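Side-chain contacts in thiazoline oxidase/subtilisin-like protease (Prochloron didemni, PDB 4H6X), which probably cleaves precursor peptides and closes the released segment into a ring by transamidation during patellamide maturation, as a subtilisin-like protease: residues 42-46 with 47-51; 67-70 with 71-74; 299-302 with 303-307. All coordinates share one frame; numbering follows the deposited sequence.

In the fold
Contacts 1, 2 and 3 come one after another along the chain of a subtilisin-like fold built on a parallel sheet of seven strands. Contact 1 lies in the loop joining strands 34-39 and 53-56, and contact 2 opens helix 70-82; their centres are about 17 Å apart, and both pack on helix 101-118. Contact 3 begins helix 300-309 on the opposite side of the chain's centre, about 30 Å from contact 1 and about 40 Å from contact 2, centre to centre. Strand 34-39, which leads into contact 1, helix 101-118, bordering contacts 1 and 2, and helix 273-293, packed against contact 3, carry Asp39, His109 and Ser274, whose geometry is consistent with a subtilisin catalytic triad.

Contact 1 (42-46 with 47-51); sequences PDYTL and SCFEG
Leu46 and Phe49 meet where a loop turns twice in quick succession, a worked example of how a short 3-10 segment can follow directly on a beta turn. The backbone joins them first: Phe49 N donates to Leu46 O at 3.0 Å, the i to i+3 bond of the 3-10 segment. With CG of Phe49 anti to its own carbonyl carbon (chi1 -59°), the ring is carried back alongside the preceding turn, edge first. There Phe49 CD1 approaches Asp43 O in the plane of the ring at 3.4 Å, while Leu46 CB stands 4.2 Å from that same CD1. Tyr44 adds an oblique aromatic partner, its ring centroid 5.9 Å from that of Phe49. Leu46 CB also touches Cys48 SG at 4.1 Å, and this sulfur sits over the centre of one face of the Phe49 ring. Ser47 links the turns, its CA-CB bond pointing away from residues 42-46 and its OG bonding Glu265.

The first turn, type I from Asp43 to Leu46, is reinforced by an Asx turn. Asp43 OD1 accepts from Thr45 N at 3.1 Å and from Thr45 OG1 at 2.6 Å, both from the same face of the carboxylate, while OD2 takes Cys263 N. Such a double grip limits rotation of the carboxylate.

Beyond the loop, Phe49 rests on Thr114 and Val118 of helix 101-118, and Cys48 on Ser115 of the same helix. Tyr44 OH reaches Asn136 of strand 133-138, and Lys56 of strand 53-56 makes a cation-pi contact with the Tyr44 ring.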
ATOM      1  N   PRO A  42       4.450   4.564 -11.110  1.00 26.49           N
ATOM      2  CA  PRO A  42       5.144   5.444 -10.179  1.00 26.42           C
ATOM      3  C   PRO A  42       6.421   6.028 -10.782  1.00 26.78           C
ATOM      4  O   PRO A  42       6.941   5.522 -11.785  1.00 26.36           O
ATOM      5  CB  PRO A  42       5.509   4.500  -9.032  1.00 25.94           C
ATOM      6  CG  PRO A  42       5.779   3.222  -9.724  1.00 25.90           C
ATOM      7  CD  PRO A  42       4.759   3.150 -10.841  1.00 25.63           C
ATOM      8  N   ASP A  43       6.927   7.075 -10.144  1.00 27.40           N
ATOM      9  CA  ASP A  43       8.059   7.838 -10.672  1.00 27.00           C
ATOM     10  C   ASP A  43       9.325   7.384  -9.956  1.00 26.73           C
ATOM     11  O   ASP A  43       9.586   7.786  -8.833  1.00 27.04           O
ATOM     12  CB  ASP A  43       7.787   9.338 -10.479  1.00 26.35           C
ATOM     13  CG  ASP A  43       8.930  10.238 -10.973  1.00 29.33           C
ATOM     14  OD1 ASP A  43       9.954   9.736 -11.488  1.00 28.68           O
ATOM     15  OD2 ASP A  43       8.786  11.470 -10.826  1.00 28.51           O
ATOM     16  N   TYR A  44      10.102   6.534 -10.619  1.00 27.71           N
ATOM     17  CA  TYR A  44      11.323   5.965 -10.036  1.00 30.97           C
ATOM     18  C   TYR A  44      12.531   6.906 -10.001  1.00 32.26           C
ATOM     19  O   TYR A  44      13.603   6.494  -9.565  1.00 33.27           O
ATOM     20  CB  TYR A  44      11.727   4.693 -10.793  1.00 31.53           C
ATOM     21  CG  TYR A  44      10.990   3.442 -10.396  1.00 31.59           C
ATOM     22  CD1 TYR A  44       9.895   3.484  -9.519  1.00 31.58           C
ATOM     23  CD2 TYR A  44      11.363   2.210 -10.923  1.00 30.55           C
ATOM     24  CE1 TYR A  44       9.218   2.325  -9.163  1.00 30.31           C
ATOM     25  CE2 TYR A  44      10.689   1.056 -10.567  1.00 29.38           C
ATOM     26  CZ  TYR A  44       9.617   1.119  -9.696  1.00 29.24           C
ATOM     27  OH  TYR A  44       8.937  -0.041  -9.359  1.00 29.31           O
ATOM     28  N   THR A  45      12.372   8.145 -10.462  1.00 32.73           N
ATOM     29  CA  THR A  45      13.440   9.150 -10.310  1.00 35.48           C
ATOM     30  C   THR A  45      13.429   9.815  -8.928  1.00 36.22           C
ATOM     31  O   THR A  45      14.372  10.512  -8.580  1.00 35.98           O
ATOM     32  CB  THR A  45      13.402  10.259 -11.394  1.00 34.33           C
ATOM     33  OG1 THR A  45      12.214  11.056 -11.250  1.00 35.35           O
ATOM     34  CG2 THR A  45      13.464   9.673 -12.793  1.00 33.93           C
ATOM     35  N   LEU A  46      12.377   9.599  -8.137  1.00 35.06           N
ATOM     36  CA  LEU A  46      12.309  10.213  -6.802  1.00 35.88           C
ATOM     37  C   LEU A  46      13.306   9.576  -5.846  1.00 35.74           C
ATOM     38  O   LEU A  46      13.465   8.350  -5.835  1.00 38.29           O
ATOM     39  CB  LEU A  46      10.896  10.150  -6.231  1.00 36.08           C
ATOM     40  CG  LEU A  46       9.797  10.667  -7.162  1.00 36.90           C
ATOM     41  CD1 LEU A  46       8.429  10.578  -6.505  1.00 37.49           C
ATOM     42  CD2 LEU A  46      10.082  12.093  -7.619  1.00 40.98           C
ATOM     43  N   SER A  47      13.975  10.408  -5.044  1.00 33.81           N
ATOM     44  CA  SER A  47      15.062   9.937  -4.181  1.00 34.87           C
ATOM     45  C   SER A  47      14.600   8.922  -3.138  1.00 33.17           C
ATOM     46  O   SER A  47      15.384   8.080  -2.717  1.00 34.03           O
ATOM     47  CB  SER A  47      15.801  11.103  -3.504  1.00 34.59           C
ATOM     48  OG  SER A  47      14.925  11.898  -2.712  1.00 33.57           O
ATOM     49  N   CYS A  48      13.329   8.983  -2.745  1.00 32.10           N
ATOM     50  CA  CYS A  48      12.787   7.996  -1.809  1.00 30.51           C
ATOM     51  C   CYS A  48      12.902   6.556  -2.314  1.00 30.29           C
ATOM     52  O   CYS A  48      12.855   5.623  -1.520  1.00 31.88           O
ATOM     53  CB  CYS A  48      11.348   8.335  -1.420  1.00 31.13           C
ATOM     54  SG  CYS A  48      10.148   8.195  -2.763  1.00 31.07           S
ATOM     55  N   PHE A  49      13.056   6.384  -3.625  1.00 28.72           N
ATOM     56  CA  PHE A  49      13.256   5.070  -4.219  1.00 29.51           C
ATOM     57  C   PHE A  49      14.727   4.741  -4.470  1.00 32.23           C
ATOM     58  O   PHE A  49      15.060   3.622  -4.859  1.00 31.16           O
ATOM     59  CB  PHE A  49      12.430   4.915  -5.498  1.00 29.85           C
ATOM     60  CG  PHE A  49      10.954   5.093  -5.279  1.00 30.27           C
ATOM     61  CD1 PHE A  49      10.213   5.962  -6.074  1.00 29.77           C
ATOM     62  CD2 PHE A  49      10.304   4.400  -4.255  1.00 29.36           C
ATOM     63  CE1 PHE A  49       8.853   6.133  -5.861  1.00 29.57           C
ATOM     64  CE2 PHE A  49       8.942   4.569  -4.035  1.00 29.44           C
ATOM     65  CZ  PHE A  49       8.216   5.438  -4.837  1.00 29.34           C
ATOM     66  N   GLU A  50      15.603   5.715  -4.215  1.00 34.12           N
ATOM     67  CA  GLU A  50      17.052   5.513  -4.336  1.00 36.62           C
ATOM     68  C   GLU A  50      17.563   4.442  -3.360  1.00 33.22           C
ATOM     69  O   GLU A  50      17.618   4.650  -2.152  1.00 31.93           O
ATOM     70  CB  GLU A  50      17.786   6.848  -4.120  1.00 40.97           C
ATOM     71  CG  GLU A  50      19.293   6.724  -4.014  1.00 48.66           C
ATOM     72  CD  GLU A  50      19.910   6.277  -5.311  1.00 53.47           C
ATOM     73  OE1 GLU A  50      20.024   7.117  -6.226  1.00 59.71           O
ATOM     74  OE2 GLU A  50      20.272   5.084  -5.408  1.00 57.87           O
ATOM     75  N   GLY A  51      17.943   3.295  -3.901  1.00 34.80           N
ATOM     76  CA  GLY A  51      18.352   2.168  -3.076  1.00 36.11           C
ATOM     77  C   GLY A  51      17.216   1.203  -2.727  1.00 36.19           C
ATOM     78  O   GLY A  51      17.465   0.175  -2.120  1.00 36.70           O
TER

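Contact 2 (67-70 with 71-74)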
ATOM      1  N   PRO A  67       3.908   8.680 -22.412  1.00 43.56           N
ATOM      2  CA  PRO A  67       4.347   9.247 -21.141  1.00 43.07           C
ATOM      3  C   PRO A  67       3.651  10.581 -20.886  1.00 40.13           C
ATOM      4  O   PRO A  67       3.335  11.297 -21.829  1.00 38.97           O
ATOM      5  CB  PRO A  67       5.859   9.442 -21.336  1.00 42.66           C
ATOM      6  CG  PRO A  67       6.077   9.394 -22.815  1.00 43.83           C
ATOM      7  CD  PRO A  67       5.045   8.427 -23.315  1.00 45.10           C
ATOM      8  N   ILE A  68       3.364  10.860 -19.618  1.00 38.85           N
ATOM      9  CA  ILE A  68       2.714  12.094 -19.201  1.00 38.24           C
ATOM     10  C   ILE A  68       3.818  13.113 -18.939  1.00 35.20           C
ATOM     11  O   ILE A  68       4.806  12.784 -18.284  1.00 32.60           O
ATOM     12  CB  ILE A  68       1.889  11.883 -17.905  1.00 38.81           C
ATOM     13  CG1 ILE A  68       0.926  10.687 -18.040  1.00 38.54           C
ATOM     14  CG2 ILE A  68       1.171  13.174 -17.483  1.00 34.69           C
ATOM     15  CD1 ILE A  68      -0.446  11.023 -18.576  1.00 37.29           C
ATOM     16  N   THR A  69       3.652  14.339 -19.439  1.00 34.76           N
ATOM     17  CA  THR A  69       4.676  15.381 -19.259  1.00 34.35           C
ATOM     18  C   THR A  69       4.769  15.840 -17.798  1.00 33.11           C
ATOM     19  O   THR A  69       3.780  15.753 -17.051  1.00 29.49           O
ATOM     20  CB  THR A  69       4.438  16.627 -20.153  1.00 35.01           C
ATOM     21  OG1 THR A  69       3.206  17.254 -19.795  1.00 37.83           O
ATOM     22  CG2 THR A  69       4.406  16.256 -21.626  1.00 37.64           C
ATOM     23  N   PRO A  70       5.960  16.323 -17.381  1.00 32.02           N
ATOM     24  CA  PRO A  70       6.063  16.947 -16.064  1.00 32.23           C
ATOM     25  C   PRO A  70       5.079  18.108 -15.914  1.00 31.82           C
ATOM     26  O   PRO A  70       4.518  18.309 -14.835  1.00 30.85           O
ATOM     27  CB  PRO A  70       7.512  17.450 -16.026  1.00 32.67           C
ATOM     28  CG  PRO A  70       8.246  16.547 -16.962  1.00 33.65           C
ATOM     29  CD  PRO A  70       7.270  16.219 -18.055  1.00 32.72           C
ATOM     30  N   GLU A  71       4.847  18.846 -17.003  1.00 31.49           N
ATOM     31  CA  GLU A  71       3.934  19.989 -16.975  1.00 32.21           C
ATOM     32  C   GLU A  71       2.514  19.560 -16.611  1.00 30.78           C
ATOM     33  O   GLU A  71       1.833  20.236 -15.839  1.00 28.35           O
ATOM     34  CB  GLU A  71       3.949  20.743 -18.317  1.00 37.38           C
ATOM     35  CG  GLU A  71       5.284  21.395 -18.690  1.00 39.81           C
ATOM     36  CD  GLU A  71       6.415  20.410 -18.903  1.00 43.85           C
ATOM     37  OE1 GLU A  71       6.268  19.452 -19.692  1.00 47.14           O
ATOM     38  OE2 GLU A  71       7.471  20.593 -18.268  1.00 52.37           O
ATOM     39  N   ASP A  72       2.077  18.423 -17.153  1.00 29.32           N
ATOM     40  CA  ASP A  72       0.764  17.878 -16.809  1.00 28.32           C
ATOM     41  C   ASP A  72       0.679  17.511 -15.318  1.00 26.94           C
ATOM     42  O   ASP A  72      -0.295  17.858 -14.647  1.00 25.29           O
ATOM     43  CB  ASP A  72       0.408  16.699 -17.707  1.00 28.79           C
ATOM     44  CG  ASP A  72      -0.190  17.136 -19.030  1.00 31.26           C
ATOM     45  OD1 ASP A  72      -0.099  18.337 -19.361  1.00 34.86           O
ATOM     46  OD2 ASP A  72      -0.769  16.287 -19.733  1.00 29.54           O
ATOM     47  N   TYR A  73       1.708  16.857 -14.793  1.00 27.48           N
ATOM     48  CA  TYR A  73       1.728  16.563 -13.361  1.00 29.93           C
ATOM     49  C   TYR A  73       1.708  17.853 -12.531  1.00 30.64           C
ATOM     50  O   TYR A  73       0.959  17.952 -11.561  1.00 28.64           O
ATOM     51  CB  TYR A  73       2.914  15.674 -12.987  1.00 30.65           C
ATOM     52  CG  TYR A  73       2.753  14.215 -13.402  1.00 33.01           C
ATOM     53  CD1 TYR A  73       1.734  13.416 -12.862  1.00 31.89           C
ATOM     54  CD2 TYR A  73       3.629  13.631 -14.324  1.00 33.78           C
ATOM     55  CE1 TYR A  73       1.596  12.084 -13.235  1.00 33.30           C
ATOM     56  CE2 TYR A  73       3.497  12.296 -14.705  1.00 35.09           C
ATOM     57  CZ  TYR A  73       2.484  11.525 -14.155  1.00 35.50           C
ATOM     58  OH  TYR A  73       2.349  10.197 -14.529  1.00 37.63           O
ATOM     59  N   ALA A  74       2.500  18.851 -12.944  1.00 30.36           N
ATOM     60  CA  ALA A  74       2.578  20.132 -12.223  1.00 29.69           C
ATOM     61  C   ALA A  74       1.232  20.817 -12.170  1.00 28.91           C
ATOM     62  O   ALA A  74       0.878  21.401 -11.153  1.00 31.16           O
ATOM     63  CB  ALA A  74       3.631  21.055 -12.841  1.00 28.67           C
TER
HETATM   64  O   HOH W   1       1.669  18.646 -21.612  1.00 43.59           O
HETATM   65  O   HOH W   2       1.226  14.565 -20.931  1.00 46.74           O
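A direct hydrogen bond from Asp72 N to Thr69 OG1, 3.1 Å long, begins a helix start that is capped partly by protein and partly by water. Thr69 is the N-cap, its OG1 placed for this by lying between its own backbone N and carbonyl carbon (chi1 63°). The first helical bonds follow, Tyr73 N to Thr69 O at 3.3 Å and Ala74 N to Pro70 O at 2.8 Å.

The return half of the cap is solvent-mediated. One water accepts from Thr69 N and donates to Asp72 OD2, 2.9 Å away; a second bonds Thr69 OG1 and donates to Asp72 OD1. The carboxylate thus answers the N-cap residue through water, where a classic capping box would use a direct bond, and OD2 also meets Thr100 OG1.

Apolar contact comes from Ile68 and Tyr73, the residue before the N-cap and the fourth after it, which is the pairing of a hydrophobic staple. Ile68 CG2 makes a CH-pi contact over one face of the Tyr73 ring, 4.0 Å from its centroid and displaced toward the rim, while Ile68 CB touches Tyr73 CE2 at 3.6 Å. Both side chains also pack on Ile104 of helix 101-118, and Tyr73 OH bonds Asn107.

Glu71 folds back on its bent chain, laying Glu71 OE1 3.4 Å from Thr69 CB. With the carboxylates of Glu71 and Asp72 gathered in the first turn, the helix dipole would probably be favourably offset, and the helix start is held by the capping and water-mediated bonds together with the staple.

Contact 3 (299-302 with 303-307); sequences DAEA and VRTAL
Two nitrogens of Arg304 grip the carboxylate of Glu301 side-on in the first turns of helix 300-309, a textbook case of an i to i+3 salt bridge between side chains that lie side by side and point the same way. Glu301 sends CG anti to the backbone N (chi1 -172°) and then bends at chi2, which swings its carboxylate toward the next turn. Arg304 stays extended through chi2 and bends at chi3, presenting the NE side of its guanidinium. Both oxygens are used: Arg304 NH2 donates to Glu301 OE2 at 2.9 Å, nearly straight, in the guanidinium plane and on the syn side of OE2, whereas Arg304 NE meets Glu301 OE1 at 3.2 Å from above the carboxylate plane. The two flat groups are turned 41° apart, so the pairing is not coplanar.

Thr305 turns its hydroxyl back to the helix backbone. Thr305 OG1 donates to Glu301 O at 2.7 Å, and Thr305 N donates to that same oxygen at 2.9 Å from the opposite face of the carbonyl plane. Thr305 CG2 lies 3.4 Å from Glu301 OE2, the two side chains crossing at about a right angle.

Asp299, the N-cap, takes Ala302 N on Asp299 OD1 at 3.1 Å, well above its carboxylate plane, and Val303 N bonds Asp299 O. The buried flank, formed by Ala300, Val303 and Leu307, packs on helix 273-293.

Arg304 NH1 also bonds Glu248 and Thr223 O, just before strands 249-253 and 224-229. Two carboxylates thus probably balance the Arg304 charge, and Asp299 probably eases the partial positive charge of the helix start.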
ATOM      1  N   ASP A 299       4.108 -17.458   6.064  1.00 34.06           N
ATOM      2  CA  ASP A 299       2.754 -17.964   6.218  1.00 32.55           C
ATOM      3  C   ASP A 299       1.793 -16.782   6.217  1.00 31.30           C
ATOM      4  O   ASP A 299       1.611 -16.109   7.234  1.00 29.13           O
ATOM      5  CB  ASP A 299       2.650 -18.784   7.511  1.00 34.30           C
ATOM      6  CG  ASP A 299       1.327 -19.506   7.652  1.00 34.53           C
ATOM      7  OD1 ASP A 299       0.319 -19.093   7.040  1.00 33.62           O
ATOM      8  OD2 ASP A 299       1.295 -20.491   8.413  1.00 38.46           O
ATOM      9  N   ALA A 300       1.187 -16.545   5.054  1.00 31.82           N
ATOM     10  CA  ALA A 300       0.368 -15.358   4.797  1.00 31.74           C
ATOM     11  C   ALA A 300      -0.932 -15.361   5.583  1.00 30.20           C
ATOM     12  O   ALA A 300      -1.355 -14.323   6.094  1.00 29.10           O
ATOM     13  CB  ALA A 300       0.083 -15.218   3.300  1.00 33.36           C
ATOM     14  N   GLU A 301      -1.562 -16.527   5.673  1.00 31.04           N
ATOM     15  CA  GLU A 301      -2.790 -16.678   6.440  1.00 33.77           C
ATOM     16  C   GLU A 301      -2.540 -16.491   7.946  1.00 30.63           C
ATOM     17  O   GLU A 301      -3.391 -15.940   8.651  1.00 28.77           O
ATOM     18  CB  GLU A 301      -3.472 -18.023   6.135  1.00 37.17           C
ATOM     19  CG  GLU A 301      -4.863 -18.203   6.743  1.00 42.39           C
ATOM     20  CD  GLU A 301      -5.934 -17.258   6.186  1.00 47.00           C
ATOM     21  OE1 GLU A 301      -5.745 -16.636   5.110  1.00 48.69           O
ATOM     22  OE2 GLU A 301      -6.989 -17.130   6.844  1.00 51.87           O
ATOM     23  N   ALA A 302      -1.379 -16.916   8.432  1.00 28.88           N
ATOM     24  CA  ALA A 302      -1.061 -16.705   9.860  1.00 30.46           C
ATOM     25  C   ALA A 302      -0.949 -15.200  10.132  1.00 29.77           C
ATOM     26  O   ALA A 302      -1.506 -14.697  11.114  1.00 28.87           O
ATOM     27  CB  ALA A 302       0.212 -17.442  10.262  1.00 29.45           C
ATOM     28  N   VAL A 303      -0.272 -14.479   9.231  1.00 28.20           N
ATOM     29  CA  VAL A 303      -0.130 -13.033   9.380  1.00 27.04           C
ATOM     30  C   VAL A 303      -1.501 -12.380   9.358  1.00 25.14           C
ATOM     31  O   VAL A 303      -1.837 -11.608  10.254  1.00 25.16           O
ATOM     32  CB  VAL A 303       0.808 -12.396   8.321  1.00 26.93           C
ATOM     33  CG1 VAL A 303       0.738 -10.868   8.401  1.00 26.81           C
ATOM     34  CG2 VAL A 303       2.239 -12.857   8.542  1.00 26.07           C
ATOM     35  N   ARG A 304      -2.309 -12.730   8.360  1.00 25.24           N
ATOM     36  CA  ARG A 304      -3.643 -12.152   8.214  1.00 26.42           C
ATOM     37  C   ARG A 304      -4.509 -12.393   9.452  1.00 27.40           C
ATOM     38  O   ARG A 304      -5.145 -11.470   9.961  1.00 26.34           O
ATOM     39  CB  ARG A 304      -4.343 -12.701   6.954  1.00 27.25           C
ATOM     40  CG  ARG A 304      -5.610 -11.950   6.557  1.00 30.43           C
ATOM     41  CD  ARG A 304      -6.310 -12.609   5.364  1.00 32.42           C
ATOM     42  NE  ARG A 304      -7.049 -13.779   5.816  1.00 35.11           N
ATOM     43  CZ  ARG A 304      -8.337 -13.785   6.159  1.00 37.58           C
ATOM     44  NH1 ARG A 304      -9.075 -12.682   6.071  1.00 38.74           N
ATOM     45  NH2 ARG A 304      -8.886 -14.910   6.590  1.00 39.61           N
ATOM     46  N   THR A 305      -4.537 -13.630   9.932  1.00 27.76           N
ATOM     47  CA  THR A 305      -5.431 -13.966  11.049  1.00 29.02           C
ATOM     48  C   THR A 305      -4.924 -13.351  12.357  1.00 27.71           C
ATOM     49  O   THR A 305      -5.723 -12.873  13.161  1.00 28.28           O
ATOM     50  CB  THR A 305      -5.632 -15.498  11.199  1.00 31.52           C
ATOM     51  OG1 THR A 305      -4.363 -16.155  11.160  1.00 35.69           O
ATOM     52  CG2 THR A 305      -6.482 -16.031  10.070  1.00 32.63           C
ATOM     53  N   ALA A 306      -3.603 -13.346  12.551  1.00 27.33           N
ATOM     54  CA  ALA A 306      -2.995 -12.691  13.718  1.00 28.19           C
ATOM     55  C   ALA A 306      -3.381 -11.221  13.808  1.00 29.74           C
ATOM     56  O   ALA A 306      -3.712 -10.742  14.898  1.00 29.15           O
ATOM     57  CB  ALA A 306      -1.481 -12.830  13.724  1.00 26.04           C
ATOM     58  N   LEU A 307      -3.347 -10.521  12.667  1.00 28.47           N
ATOM     59  CA  LEU A 307      -3.770  -9.127  12.600  1.00 28.45           C
ATOM     60  C   LEU A 307      -5.256  -8.958  12.883  1.00 28.27           C
ATOM     61  O   LEU A 307      -5.648  -8.071  13.653  1.00 28.45           O
ATOM     62  CB  LEU A 307      -3.398  -8.479  11.247  1.00 28.28           C
ATOM     63  CG  LEU A 307      -1.907  -8.265  10.982  1.00 28.29           C
ATOM     64  CD1 LEU A 307      -1.649  -7.930   9.516  1.00 27.19           C
ATOM     65  CD2 LEU A 307      -1.336  -7.201  11.920  1.00 28.09           C
TER